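Local coordinates for putative lipoprotein (PDB 3QNK) that belongs to the SusD family of outer-membrane lipoproteins and probably binds glycans at the cell surface for uptake, at residues S29-D34 with R115-F120; D75-Y80 with G128-D133; K124-V129 with P499-E504. All blocks are in the same frame, centred on the assembly; numbering follows the deposited sequence.

Interaction 1 of 3, residues S29-D34 with R115-F120. With PO4 (phosphate ion), chain F.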
loop_
_atom_site.group_PDB
_atom_site.type_symbol
_atom_site.label_atom_id
_atom_site.label_comp_id
_atom_site.label_asym_id
_atom_site.label_seq_id
_atom_site.Cartn_x
_atom_site.Cartn_y
_atom_site.Cartn_z
ATOM N N SER B 29 -12.412 -10.476 2.651
ATOM C CA SER B 29 -11.666 -9.540 3.500
ATOM C C SER B 29 -10.976 -8.449 2.650
ATOM O O SER B 29 -10.642 -7.381 3.170
ATOM C CB SER B 29 -10.666 -10.287 4.386
ATOM O OG SER B 29 -9.316 -10.117 3.986
ATOM N N GLU B 30 -10.825 -8.701 1.336
ATOM C CA GLU B 30 -10.238 -7.744 0.405
ATOM C C GLU B 30 -11.229 -6.639 0.037
ATOM O O GLU B 30 -10.833 -5.689 -0.629
ATOM C CB GLU B 30 -9.711 -8.438 -0.858
ATOM C CG GLU B 30 -8.397 -9.176 -0.658
ATOM C CD GLU B 30 -7.181 -8.392 -0.208
ATOM O OE1 GLU B 30 -7.144 -7.154 -0.397
ATOM O OE2 GLU B 30 -6.243 -9.036 0.315
ATOM N N ILE B 31 -12.498 -6.732 0.474
ATOM C CA ILE B 31 -13.466 -5.666 0.215
ATOM C C ILE B 31 -13.037 -4.472 1.074
ATOM O O ILE B 31 -12.907 -4.607 2.303
ATOM C CB ILE B 31 -14.938 -6.090 0.484
ATOM C CG1 ILE B 31 -15.388 -7.216 -0.447
ATOM C CG2 ILE B 31 -15.877 -4.871 0.379
ATOM C CD1 ILE B 31 -16.632 -7.943 0.065
ATOM N N SER B 32 -12.765 -3.335 0.427
ATOM C CA SER B 32 -12.314 -2.135 1.140
ATOM C C SER B 32 -13.424 -1.106 1.280
ATOM O O SER B 32 -14.226 -0.916 0.352
ATOM C CB SER B 32 -11.140 -1.492 0.411
ATOM O OG SER B 32 -10.062 -2.395 0.292
ATOM N N VAL B 33 -13.452 -0.433 2.435
ATOM C CA VAL B 33 -14.382 0.666 2.732
ATOM C C VAL B 33 -13.567 1.909 3.060
ATOM O O VAL B 33 -12.689 1.865 3.935
ATOM C CB VAL B 33 -15.377 0.339 3.872
ATOM C CG1 VAL B 33 -16.472 1.403 3.954
ATOM C CG2 VAL B 33 -15.972 -1.059 3.703
ATOM N N ASP B 34 -13.831 2.997 2.343
ATOM C CA ASP B 34 -13.174 4.274 2.600
ATOM C C ASP B 34 -13.878 4.946 3.771
ATOM O O ASP B 34 -14.955 5.544 3.582
ATOM C CB ASP B 34 -13.207 5.175 1.354
ATOM C CG ASP B 34 -12.538 6.541 1.508
ATOM O OD1 ASP B 34 -11.876 6.772 2.561
ATOM O OD2 ASP B 34 -12.645 7.373 0.553
ATOM N N ARG B 115 -14.645 -10.778 -8.011
ATOM C CA ARG B 115 -13.778 -10.280 -9.085
ATOM C C ARG B 115 -14.475 -9.176 -9.875
ATOM O O ARG B 115 -13.825 -8.193 -10.247
ATOM C CB ARG B 115 -13.304 -11.406 -10.025
ATOM C CG ARG B 115 -12.229 -10.932 -11.014
ATOM C CD ARG B 115 -11.610 -12.054 -11.788
ATOM N NE ARG B 115 -12.555 -12.616 -12.746
ATOM C CZ ARG B 115 -12.239 -13.541 -13.641
ATOM N NH1 ARG B 115 -10.997 -14.014 -13.712
ATOM N NH2 ARG B 115 -13.162 -14.009 -14.469
ATOM N N ALA B 116 -15.798 -9.326 -10.101
ATOM C CA ALA B 116 -16.631 -8.344 -10.796
ATOM C C ALA B 116 -16.675 -7.046 -10.006
ATOM O O ALA B 116 -16.512 -5.962 -10.568
ATOM C CB ALA B 116 -18.029 -8.897 -10.982
HETATM N N MSE B 117 -16.851 -7.164 -8.689
HETATM C CA MSE B 117 -16.885 -6.050 -7.760
HETATM C C MSE B 117 -15.555 -5.302 -7.747
HETATM O O MSE B 117 -15.569 -4.069 -7.711
HETATM C CB MSE B 117 -17.240 -6.555 -6.358
HETATM C CG MSE B 117 -17.086 -5.491 -5.301
HETATM SE SE MSE B 117 -17.909 -6.006 -3.681
HETATM C CE MSE B 117 -19.734 -5.512 -4.147
ATOM N N PHE B 118 -14.432 -6.024 -7.772
ATOM C CA PHE B 118 -13.091 -5.420 -7.737
ATOM C C PHE B 118 -12.796 -4.673 -9.021
ATOM O O PHE B 118 -12.341 -3.534 -8.934
ATOM C CB PHE B 118 -11.997 -6.460 -7.445
ATOM C CG PHE B 118 -12.126 -7.123 -6.099
ATOM C CD1 PHE B 118 -12.567 -6.413 -4.991
ATOM C CD2 PHE B 118 -11.761 -8.447 -5.923
ATOM C CE1 PHE B 118 -12.681 -7.027 -3.739
ATOM C CE2 PHE B 118 -11.877 -9.064 -4.667
ATOM C CZ PHE B 118 -12.331 -8.343 -3.583
ATOM N N TYR B 119 -13.103 -5.269 -10.196
ATOM C CA TYR B 119 -12.903 -4.619 -11.483
ATOM C C TYR B 119 -13.822 -3.413 -11.641
ATOM O O TYR B 119 -13.390 -2.395 -12.197
ATOM C CB TYR B 119 -13.106 -5.580 -12.641
ATOM C CG TYR B 119 -11.822 -6.222 -13.139
ATOM C CD1 TYR B 119 -10.824 -5.458 -13.744
ATOM C CD2 TYR B 119 -11.632 -7.598 -13.067
ATOM C CE1 TYR B 119 -9.646 -6.042 -14.203
ATOM C CE2 TYR B 119 -10.465 -8.191 -13.539
ATOM C CZ TYR B 119 -9.469 -7.408 -14.085
ATOM O OH TYR B 119 -8.327 -8.002 -14.539
ATOM N N PHE B 120 -15.068 -3.491 -11.112
ATOM C CA PHE B 120 -16.005 -2.366 -11.190
ATOM C C PHE B 120 -15.467 -1.164 -10.435
ATOM O O PHE B 120 -15.621 -0.069 -10.936
ATOM C CB PHE B 120 -17.398 -2.742 -10.675
ATOM C CG PHE B 120 -18.470 -1.679 -10.840
ATOM C CD1 PHE B 120 -18.623 -0.996 -12.047
ATOM C CD2 PHE B 120 -19.378 -1.418 -9.815
ATOM C CE1 PHE B 120 -19.634 -0.031 -12.197
ATOM C CE2 PHE B 120 -20.398 -0.469 -9.982
ATOM C CZ PHE B 120 -20.515 0.215 -11.164
HETATM P P PO4 F . -13.183 2.351 -1.959
HETATM O O1 PO4 F . -13.208 3.640 -2.929
HETATM O O2 PO4 F . -11.664 1.794 -1.730
HETATM O O3 PO4 F . -14.114 2.618 -0.648
HETATM O O4 PO4 F . -13.955 1.170 -2.668
#
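The TPR-like helical part of this SusD-family protein is where E30 and I31, in the loop that follows helix 17-29, lie against M117 and F118 of helix 101-126. The backbones stay well apart, the closest CA atoms being those of I31 and F118 at 8.0 Å, so side chains fill the gap. I31 CG1 is shared between two neighbours, lying 4.3 Å from M117 SE and also 4.3 Å from F118 CE1. M117, present as selenomethionine, runs out from the helix with its first two torsions extended, which carries selenium to the loop; its side chain also comes close to a bound acetate. The F118 ring meets the loop with its far end. The I31 backbone N lies at the ring edge, near its plane, 4.2 Å from F118 CE1, whereas E30 CB approaches F118 CZ obliquely at 3.8 Å. Beyond CB the E30 chain bends away at chi2 (-60°), and its carboxylate forms salt bridges with K83 and K86 of helix 76-93. I31 also touches F240 and V242 of strand 238-244, so the loop packs on the strand as well as on the helix. Further along, D34 N gives a weak hydrogen bond to phosphate O3 (3.0 Å, N-H...O angle 128°); R125 holds the same ion. Between the two segments the attraction is therefore dispersive and without directional bonds: E30 gives its aliphatic base to the phenyl ring, while its charge is matched by lysines of a different helix.

Interaction 2 of 3, residues D75-Y80 with G128-D133. With ACT (acetate ion), chain I.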
loop_
_atom_site.group_PDB
_atom_site.type_symbol
_atom_site.label_atom_id
_atom_site.label_comp_id
_atom_site.label_asym_id
_atom_site.label_seq_id
_atom_site.Cartn_x
_atom_site.Cartn_y
_atom_site.Cartn_z
ATOM N N ASP B 75 -5.117 4.928 -4.522
ATOM C CA ASP B 75 -4.299 3.736 -4.791
ATOM C C ASP B 75 -5.127 2.581 -5.300
ATOM O O ASP B 75 -4.736 1.415 -5.109
ATOM C CB ASP B 75 -3.527 3.323 -3.522
ATOM C CG ASP B 75 -2.577 4.392 -2.996
ATOM O OD1 ASP B 75 -1.609 4.735 -3.714
ATOM O OD2 ASP B 75 -2.766 4.841 -1.846
ATOM N N VAL B 76 -6.274 2.891 -5.965
ATOM C CA VAL B 76 -7.189 1.851 -6.438
ATOM C C VAL B 76 -6.517 0.968 -7.524
ATOM O O VAL B 76 -6.612 -0.249 -7.421
ATOM C CB VAL B 76 -8.575 2.394 -6.839
ATOM C CG1 VAL B 76 -9.407 1.341 -7.604
ATOM C CG2 VAL B 76 -9.331 2.821 -5.584
ATOM N N TRP B 77 -5.801 1.563 -8.492
ATOM C CA TRP B 77 -5.109 0.802 -9.531
ATOM C C TRP B 77 -4.106 -0.213 -8.904
ATOM O O TRP B 77 -4.195 -1.411 -9.189
ATOM C CB TRP B 77 -4.398 1.758 -10.505
ATOM C CG TRP B 77 -3.825 1.083 -11.720
ATOM C CD1 TRP B 77 -2.675 0.357 -11.787
ATOM C CD2 TRP B 77 -4.354 1.123 -13.056
ATOM N NE1 TRP B 77 -2.440 -0.040 -13.084
ATOM C CE2 TRP B 77 -3.459 0.401 -13.882
ATOM C CE3 TRP B 77 -5.510 1.683 -13.635
ATOM C CZ2 TRP B 77 -3.691 0.203 -15.251
ATOM C CZ3 TRP B 77 -5.739 1.487 -14.989
ATOM C CH2 TRP B 77 -4.834 0.756 -15.784
ATOM N N GLU B 78 -3.219 0.255 -8.017
ATOM C CA GLU B 78 -2.221 -0.538 -7.303
ATOM C C GLU B 78 -2.841 -1.686 -6.473
ATOM O O GLU B 78 -2.458 -2.860 -6.636
ATOM C CB GLU B 78 -1.436 0.386 -6.363
ATOM C CG GLU B 78 -0.193 -0.236 -5.743
ATOM C CD GLU B 78 0.545 0.618 -4.732
ATOM O OE1 GLU B 78 0.396 1.863 -4.760
ATOM O OE2 GLU B 78 1.308 0.035 -3.928
ATOM N N ASP B 79 -3.797 -1.333 -5.597
ATOM C CA ASP B 79 -4.425 -2.242 -4.664
ATOM C C ASP B 79 -5.368 -3.271 -5.281
ATOM O O ASP B 79 -5.389 -4.429 -4.846
ATOM C CB ASP B 79 -5.198 -1.428 -3.608
ATOM C CG ASP B 79 -4.365 -0.555 -2.671
ATOM O OD1 ASP B 79 -3.128 -0.756 -2.602
ATOM O OD2 ASP B 79 -4.953 0.320 -1.994
ATOM N N TYR B 80 -6.181 -2.852 -6.220
ATOM C CA TYR B 80 -7.223 -3.690 -6.766
ATOM C C TYR B 80 -6.702 -4.761 -7.729
ATOM O O TYR B 80 -7.332 -5.809 -7.836
ATOM C CB TYR B 80 -8.325 -2.815 -7.372
ATOM C CG TYR B 80 -9.282 -2.360 -6.293
ATOM C CD1 TYR B 80 -8.881 -1.451 -5.316
ATOM C CD2 TYR B 80 -10.523 -2.959 -6.143
ATOM C CE1 TYR B 80 -9.727 -1.090 -4.269
ATOM C CE2 TYR B 80 -11.364 -2.628 -5.084
ATOM C CZ TYR B 80 -10.971 -1.679 -4.159
ATOM O OH TYR B 80 -11.818 -1.344 -3.129
ATOM N N GLY B 128 -11.521 2.272 -19.056
ATOM C CA GLY B 128 -10.885 1.035 -19.488
ATOM C C GLY B 128 -9.654 0.719 -18.652
ATOM O O GLY B 128 -8.896 1.622 -18.287
ATOM N N VAL B 129 -9.473 -0.547 -18.283
ATOM C CA VAL B 129 -8.320 -1.020 -17.486
ATOM C C VAL B 129 -7.672 -2.254 -18.187
ATOM O O VAL B 129 -8.159 -2.703 -19.227
ATOM C CB VAL B 129 -8.725 -1.362 -16.012
ATOM C CG1 VAL B 129 -9.248 -0.144 -15.268
ATOM C CG2 VAL B 129 -9.725 -2.522 -15.955
ATOM N N ILE B 130 -6.608 -2.821 -17.596
ATOM C CA ILE B 130 -5.983 -4.041 -18.109
ATOM C C ILE B 130 -6.831 -5.210 -17.633
ATOM O O ILE B 130 -6.954 -5.422 -16.421
ATOM C CB ILE B 130 -4.498 -4.191 -17.662
ATOM C CG1 ILE B 130 -3.620 -3.028 -18.165
ATOM C CG2 ILE B 130 -3.965 -5.568 -18.094
ATOM C CD1 ILE B 130 -2.446 -2.837 -17.384
ATOM N N LEU B 131 -7.424 -5.963 -18.572
ATOM C CA LEU B 131 -8.247 -7.109 -18.194
ATOM C C LEU B 131 -7.372 -8.347 -18.066
ATOM O O LEU B 131 -6.701 -8.739 -19.020
ATOM C CB LEU B 131 -9.409 -7.343 -19.171
ATOM C CG LEU B 131 -10.471 -6.246 -19.218
ATOM C CD1 LEU B 131 -11.459 -6.505 -20.344
ATOM C CD2 LEU B 131 -11.179 -6.107 -17.891
ATOM N N LEU B 132 -7.339 -8.921 -16.859
ATOM C CA LEU B 132 -6.576 -10.117 -16.523
ATOM C C LEU B 132 -7.499 -11.192 -15.956
ATOM O O LEU B 132 -8.224 -10.946 -14.990
ATOM C CB LEU B 132 -5.462 -9.794 -15.514
ATOM C CG LEU B 132 -4.413 -8.791 -15.935
ATOM C CD1 LEU B 132 -3.441 -8.574 -14.848
ATOM C CD2 LEU B 132 -3.658 -9.260 -17.150
ATOM N N ASP B 133 -7.472 -12.371 -16.569
ATOM C CA ASP B 133 -8.288 -13.522 -16.174
ATOM C C ASP B 133 -7.395 -14.653 -15.650
ATOM O O ASP B 133 -7.898 -15.712 -15.250
ATOM C CB ASP B 133 -9.138 -14.019 -17.368
ATOM C CG ASP B 133 -8.352 -14.458 -18.616
ATOM O OD1 ASP B 133 -7.142 -14.126 -18.715
ATOM O OD2 ASP B 133 -8.961 -15.067 -19.519
HETATM C C ACT I . -15.774 -1.996 -2.838
HETATM O O ACT I . -16.306 -1.454 -1.824
HETATM O OXT ACT I . -14.564 -2.588 -2.799
HETATM C CH3 ACT I . -16.737 -1.908 -4.029
#
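V129 and I130, just past the end of helix 101-126, meet the indole of W77 near the start of helix 76-93, the helix that precedes it in this TPR-like part of the SusD fold. The segment enters with G128, which contributes a little backbone surface; its carbonyl oxygen accepts from R146 NE, and the main chain of V129 is hydrogen-bonded to that of S147. The V129 side chain brings CG1 within 3.9 Å of W77 CZ3, the two side chains sliding past each other in opposite directions. At I130 the side chain instead crosses the tryptophan at about a right angle and brings CD1 to 3.9 Å from W77 CZ2; CG1 lies beside the backbone N (chi1 -61°), with CD1 continuing the extended chain (chi2 157°). Both approaches are oblique to the indole plane and both use its six-membered ring, at atoms on either side of CH2. W77 reaches them because its CG is anti to the backbone N (chi1 -172°). Y81 and Y126 also pack edge-to-face against the indole. Three residues after W77, Y80 points its hydroxyl elsewhere, Y80 OH donating to acetate OXT (3.0 Å), which lies in the plane of the phenol ring. Across the contact itself two aliphatic branch ends meet one aromatic ring obliquely, so buried apolar surface joins the segments, while several backbone groups of the loop bond to outside partners, as I130 N does to Y81 OH.

Interaction 3 of 3, residues K124-V129 with P499-E504. With PO4 (phosphate ion), chain F.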
loop_
_atom_site.group_PDB
_atom_site.type_symbol
_atom_site.label_atom_id
_atom_site.label_comp_id
_atom_site.label_asym_id
_atom_site.label_seq_id
_atom_site.Cartn_x
_atom_site.Cartn_y
_atom_site.Cartn_z
ATOM N N LYS B 124 -15.130 2.115 -12.794
ATOM C CA LYS B 124 -15.917 3.323 -12.473
ATOM C C LYS B 124 -14.997 4.577 -12.289
ATOM O O LYS B 124 -15.474 5.696 -12.422
ATOM C CB LYS B 124 -16.871 3.115 -11.271
ATOM C CG LYS B 124 -16.199 2.843 -9.929
ATOM C CD LYS B 124 -17.195 2.942 -8.757
ATOM C CE LYS B 124 -17.966 1.681 -8.440
ATOM N NZ LYS B 124 -19.281 1.995 -7.782
ATOM N N ARG B 125 -13.694 4.384 -12.086
ATOM C CA ARG B 125 -12.716 5.435 -11.853
ATOM C C ARG B 125 -11.910 5.767 -13.092
ATOM O O ARG B 125 -11.992 6.891 -13.587
ATOM C CB ARG B 125 -11.753 5.033 -10.713
ATOM C CG ARG B 125 -12.369 5.047 -9.327
ATOM C CD ARG B 125 -11.375 4.520 -8.327
ATOM N NE ARG B 125 -11.319 5.298 -7.083
ATOM C CZ ARG B 125 -12.067 5.039 -6.016
ATOM N NH1 ARG B 125 -12.959 4.065 -6.047
ATOM N NH2 ARG B 125 -11.943 5.766 -4.916
ATOM N N TYR B 126 -11.123 4.791 -13.590
ATOM C CA TYR B 126 -10.204 4.962 -14.722
ATOM C C TYR B 126 -10.833 4.720 -16.115
ATOM O O TYR B 126 -10.251 5.156 -17.109
ATOM C CB TYR B 126 -8.996 4.016 -14.555
ATOM C CG TYR B 126 -8.344 4.067 -13.183
ATOM C CD1 TYR B 126 -7.404 5.044 -12.870
ATOM C CD2 TYR B 126 -8.653 3.126 -12.206
ATOM C CE1 TYR B 126 -6.803 5.097 -11.613
ATOM C CE2 TYR B 126 -8.046 3.161 -10.951
ATOM C CZ TYR B 126 -7.127 4.152 -10.658
ATOM O OH TYR B 126 -6.511 4.174 -9.433
ATOM N N GLY B 127 -11.970 4.025 -16.179
ATOM C CA GLY B 127 -12.628 3.675 -17.429
ATOM C C GLY B 127 -12.075 2.345 -17.859
ATOM O O GLY B 127 -12.086 1.395 -17.066
ATOM N N GLY B 128 -11.521 2.272 -19.056
ATOM C CA GLY B 128 -10.885 1.035 -19.488
ATOM C C GLY B 128 -9.654 0.719 -18.652
ATOM O O GLY B 128 -8.896 1.622 -18.287
ATOM N N VAL B 129 -9.473 -0.547 -18.283
ATOM C CA VAL B 129 -8.320 -1.020 -17.486
ATOM C C VAL B 129 -7.672 -2.254 -18.187
ATOM O O VAL B 129 -8.159 -2.703 -19.227
ATOM C CB VAL B 129 -8.725 -1.362 -16.012
ATOM C CG1 VAL B 129 -9.248 -0.144 -15.268
ATOM C CG2 VAL B 129 -9.725 -2.522 -15.955
ATOM N N PRO B 499 -6.991 9.937 -13.324
ATOM C CA PRO B 499 -5.741 9.670 -14.081
ATOM C C PRO B 499 -5.116 8.340 -13.683
ATOM O O PRO B 499 -5.255 7.884 -12.537
ATOM C CB PRO B 499 -4.814 10.838 -13.712
ATOM C CG PRO B 499 -5.367 11.461 -12.536
ATOM C CD PRO B 499 -6.799 11.037 -12.348
ATOM N N VAL B 500 -4.507 7.682 -14.654
ATOM C CA VAL B 500 -3.752 6.466 -14.390
ATOM C C VAL B 500 -2.446 6.977 -13.751
ATOM O O VAL B 500 -1.869 7.952 -14.262
ATOM C CB VAL B 500 -3.530 5.605 -15.670
ATOM C CG1 VAL B 500 -2.563 4.452 -15.416
ATOM C CG2 VAL B 500 -4.854 5.095 -16.243
ATOM N N PRO B 501 -1.988 6.402 -12.618
ATOM C CA PRO B 501 -0.731 6.881 -11.998
ATOM C C PRO B 501 0.440 6.935 -12.991
ATOM O O PRO B 501 0.620 6.018 -13.778
ATOM C CB PRO B 501 -0.498 5.854 -10.898
ATOM C CG PRO B 501 -1.850 5.424 -10.549
ATOM C CD PRO B 501 -2.562 5.298 -11.841
ATOM N N HIS B 502 1.167 8.049 -13.001
ATOM C CA HIS B 502 2.285 8.350 -13.905
ATOM C C HIS B 502 3.311 7.243 -14.019
ATOM O O HIS B 502 3.730 6.920 -15.133
ATOM C CB HIS B 502 2.992 9.616 -13.439
ATOM C CG HIS B 502 4.151 10.026 -14.299
ATOM N ND1 HIS B 502 3.962 10.613 -15.544
ATOM C CD2 HIS B 502 5.482 9.909 -14.069
ATOM C CE1 HIS B 502 5.169 10.886 -15.991
ATOM N NE2 HIS B 502 6.116 10.461 -15.150
ATOM N N ASP B 503 3.742 6.687 -12.876
ATOM C CA ASP B 503 4.783 5.664 -12.847
ATOM C C ASP B 503 4.345 4.412 -13.572
ATOM O O ASP B 503 5.184 3.724 -14.152
ATOM C CB ASP B 503 5.203 5.352 -11.399
ATOM C CG ASP B 503 6.115 6.385 -10.759
ATOM O OD1 ASP B 503 6.534 7.340 -11.471
ATOM O OD2 ASP B 503 6.447 6.221 -9.559
ATOM N N GLU B 504 3.028 4.148 -13.581
ATOM C CA GLU B 504 2.425 3.003 -14.254
ATOM C C GLU B 504 2.510 3.179 -15.782
ATOM O O GLU B 504 2.883 2.237 -16.496
ATOM C CB GLU B 504 0.982 2.843 -13.785
ATOM C CG GLU B 504 0.507 1.410 -13.786
ATOM C CD GLU B 504 1.046 0.490 -12.709
ATOM O OE1 GLU B 504 1.610 0.996 -11.710
ATOM O OE2 GLU B 504 0.863 -0.743 -12.851
HETATM P P PO4 F . -13.183 2.351 -1.959
HETATM O O1 PO4 F . -13.208 3.640 -2.929
HETATM O O2 PO4 F . -11.664 1.794 -1.730
HETATM O O3 PO4 F . -14.114 2.618 -0.648
HETATM O O4 PO4 F . -13.955 1.170 -2.668
#
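The two backbones come nearest at Y126 and P499, whose CA atoms are 6.5 Å apart, just where helix 101-126 gives way to G127 with its positive phi. Here the TPR-like helices of the N-terminal SusD region meet a segment near the C-terminus, some 370 positions later, that leads into helix 502-507. Y126 carries the contact. Its CG lies beside the backbone N (chi1 -49°), and the ring presents an edge to the proline-rich turn: P499 O lies in the ring plane, 3.3 Å from Y126 CE1, a contact of polarised C-H edge with carbonyl oxygen. V500 CA and P501 CD approach the ring obliquely; V500 CG2 is 4.2 Å from Y126 CD1, and P501 CD is 4.3 Å from Y126 CE1. The phenol hydroxyl looks beyond the turn to D73 OD2 and to W77 N, so it is bonded twice and the ring is fixed at its far end as well as along its edge. D503 continues outward to the second subunit, where its OD1 is hydrogen-bonded to S57 OG of that chain. R125 extends away from the prolines. Its guanidinium is also salt-bridged to E121 and D74, which probably offset part of its charge. Phosphate O1 lies at the edge of the group, near its plane, and accepts from both R125 NH1 and R125 NH2 at 3.2 Å, with N-H...O angles of 138° and 137°.

In the fold
Helix 101-126 and the residues just after it serve all three contacts. Interactions 2 and 3 are buried and share G128 and V129, with centres about 8 Å apart; interaction 1 is only partly buried. Two tyrosine hydroxyls bridge neighbouring contacts, that of Y119 between interactions 1 and 2 and that of Y126 between 2 and 3. In interaction 1 a loop isoleucine and the base of a glutamate meet selenomethionine and a phenyl ring; interaction 2 sets aliphatic groups against an indole, and interaction 3 adds a carbonyl at a tyrosine edge. Interactions 1 and 2 stay within the N-terminal region, whereas interaction 3 ties it to the C-terminal one. A single phosphate is held from both 29-34 and 124-129.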